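Local structure of general secretion pathway protein C (Vibrio cholerae, 2I6V) at residues Ile35-Gly40 / Leu72-Asp77. The protein belongs, through this probably periplasmic PDZ domain, to a type II secretion system probably required for exporting cholera toxin across the outer membrane. Sequence-based numbering, arbitrary orientation.
Sequences IGLQDG and LTVERD
Arg76 of strand 69-76 reaches across to Gly36 and Gln38, a worked example of one guanidinium serving a loop through both its edge and its face. From CB the chain runs out with CG anti to the backbone N (chi1 -178°), and it stays extended until it bends at chi3. CD, the first atom to meet the loop, lies 3.7 Å from Gln38 OE1. NE passes the same oxygen, and CZ comes to rest under Gln38 CD, which sits 3.6 Å above the middle of the guanidinium plane. The amide and guanidinium planes are only 3° apart, a parallel stack in which NH1 lies beneath Gln38 NE2 at 3.6 Å. Polar bonding is left to the edge. NH2 donates to Gly36 O at 2.9 Å, lying in the carbonyl plane, while a water at the guanidinium edge accepts from NH1 and donates to that same oxygen. Gly36 O is thus gripped twice, just where a Schellman motif closes helix 29-34. NH2 also forms a salt bridge with Asp41, whose carboxylate accepts from Gln38 N as well; together these partners should fix the rotation of the guanidinium. Farther inside, the contact turns apolar: Leu37 CD2 meets Val74 CG1 at 3.9 Å and, more loosely, Leu72 CD2 at 4.4 Å. In this PDZ domain the loop that leads from helix 29-34 to strand 42-46 is held in this way against strand 69-76, with Leu37 also touching Val83 of the adjoining antiparallel strand 79-86.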
loop_
_atom_site.group_PDB
_atom_site.type_symbol
_atom_site.label_atom_id
_atom_site.label_comp_id
_atom_site.label_asym_id
_atom_site.label_seq_id
_atom_site.Cartn_x
_atom_site.Cartn_y
_atom_site.Cartn_z
ATOM N N ILE A 35 -0.206 -9.131 8.525
ATOM C CA ILE A 35 0.733 -8.814 7.438
ATOM C C ILE A 35 1.896 -7.947 7.909
ATOM O O ILE A 35 2.854 -7.732 7.170
ATOM C CB ILE A 35 0.041 -8.167 6.199
ATOM C CG1 ILE A 35 -0.514 -6.787 6.534
ATOM C CG2 ILE A 35 -1.077 -9.062 5.612
ATOM C CD1 ILE A 35 -1.268 -6.175 5.370
ATOM N N GLY A 36 1.807 -7.460 9.144
ATOM C CA GLY A 36 2.920 -6.776 9.781
ATOM C C GLY A 36 3.012 -5.297 9.487
ATOM O O GLY A 36 4.098 -4.727 9.551
ATOM N N LEU A 37 1.888 -4.669 9.170
ATOM C CA LEU A 37 1.888 -3.216 9.001
ATOM C C LEU A 37 1.810 -2.516 10.348
ATOM O O LEU A 37 1.367 -3.096 11.347
ATOM C CB LEU A 37 0.709 -2.773 8.131
ATOM C CG LEU A 37 0.845 -3.019 6.632
ATOM C CD1 LEU A 37 -0.453 -2.647 5.931
ATOM C CD2 LEU A 37 2.009 -2.201 6.085
ATOM N N GLN A 38 2.245 -1.259 10.372
ATOM C CA GLN A 38 2.153 -0.433 11.560
ATOM C C GLN A 38 1.633 0.932 11.150
ATOM O O GLN A 38 1.983 1.435 10.077
ATOM C CB GLN A 38 3.519 -0.311 12.244
ATOM C CG GLN A 38 4.021 -1.646 12.764
ATOM C CD GLN A 38 5.314 -1.531 13.548
ATOM O OE1 GLN A 38 5.824 -0.433 13.768
ATOM N NE2 GLN A 38 5.855 -2.674 13.966
ATOM N N ASP A 39 0.771 1.500 11.988
ATOM C CA ASP A 39 0.242 2.832 11.732
ATOM C C ASP A 39 1.417 3.791 11.516
ATOM O O ASP A 39 2.407 3.752 12.256
ATOM C CB ASP A 39 -0.611 3.324 12.906
ATOM C CG ASP A 39 -1.170 4.708 12.664
ATOM O OD1 ASP A 39 -1.951 4.853 11.709
ATOM O OD2 ASP A 39 -0.823 5.652 13.422
ATOM N N GLY A 40 1.311 4.639 10.496
ATOM C CA GLY A 40 2.375 5.592 10.194
ATOM C C GLY A 40 3.494 5.081 9.286
ATOM O O GLY A 40 4.414 5.830 8.954
ATOM N N LEU A 72 3.215 -4.788 -0.827
ATOM C CA LEU A 72 3.268 -3.363 -0.556
ATOM C C LEU A 72 4.632 -3.088 0.060
ATOM O O LEU A 72 4.983 -3.679 1.077
ATOM C CB LEU A 72 2.162 -3.002 0.430
ATOM C CG LEU A 72 1.905 -1.547 0.800
ATOM C CD1 LEU A 72 1.407 -0.739 -0.398
ATOM C CD2 LEU A 72 0.878 -1.514 1.922
ATOM N N THR A 73 5.410 -2.207 -0.567
ATOM C CA THR A 73 6.708 -1.849 -0.023
ATOM C C THR A 73 6.495 -0.666 0.902
ATOM O O THR A 73 5.943 0.353 0.485
ATOM C CB THR A 73 7.706 -1.450 -1.130
ATOM O OG1 THR A 73 7.869 -2.540 -2.051
ATOM C CG2 THR A 73 9.068 -1.100 -0.520
ATOM N N VAL A 74 6.925 -0.796 2.152
ATOM C CA VAL A 74 6.789 0.329 3.089
ATOM C C VAL A 74 8.135 0.757 3.657
ATOM O O VAL A 74 9.078 -0.033 3.692
ATOM C CB VAL A 74 5.837 0.009 4.257
ATOM C CG1 VAL A 74 4.454 -0.390 3.726
ATOM C CG2 VAL A 74 6.425 -1.087 5.152
ATOM N N GLU A 75 8.202 2.007 4.103
ATOM C CA GLU A 75 9.388 2.536 4.763
ATOM C C GLU A 75 9.046 2.778 6.230
ATOM O O GLU A 75 8.028 3.400 6.544
ATOM C CB GLU A 75 9.813 3.841 4.100
ATOM C CG GLU A 75 11.237 4.266 4.385
ATOM C CD GLU A 75 11.735 5.253 3.347
ATOM O OE1 GLU A 75 11.217 6.388 3.319
ATOM O OE2 GLU A 75 12.623 4.889 2.539
ATOM N N ARG A 76 9.903 2.274 7.119
ATOM C CA ARG A 76 9.698 2.362 8.550
ATOM C C ARG A 76 11.073 2.534 9.187
ATOM O O ARG A 76 11.967 1.726 8.958
ATOM C CB ARG A 76 9.010 1.086 9.068
ATOM C CG ARG A 76 8.708 1.101 10.556
ATOM C CD ARG A 76 8.310 -0.294 11.036
ATOM N NE ARG A 76 7.145 -0.765 10.303
ATOM C CZ ARG A 76 6.778 -2.038 10.207
ATOM N NH1 ARG A 76 7.497 -2.981 10.803
ATOM N NH2 ARG A 76 5.697 -2.366 9.502
ATOM N N ASP A 77 11.239 3.614 9.942
ATOM C CA ASP A 77 12.520 3.925 10.580
ATOM C C ASP A 77 13.671 3.945 9.564
ATOM O O ASP A 77 14.785 3.471 9.842
ATOM C CB ASP A 77 12.796 2.952 11.728
ATOM C CG ASP A 77 11.672 2.923 12.744
ATOM O OD1 ASP A 77 11.092 3.997 13.032
ATOM O OD2 ASP A 77 11.359 1.823 13.248
HETATM O O HOH W 1 6.847 -5.800 10.101
#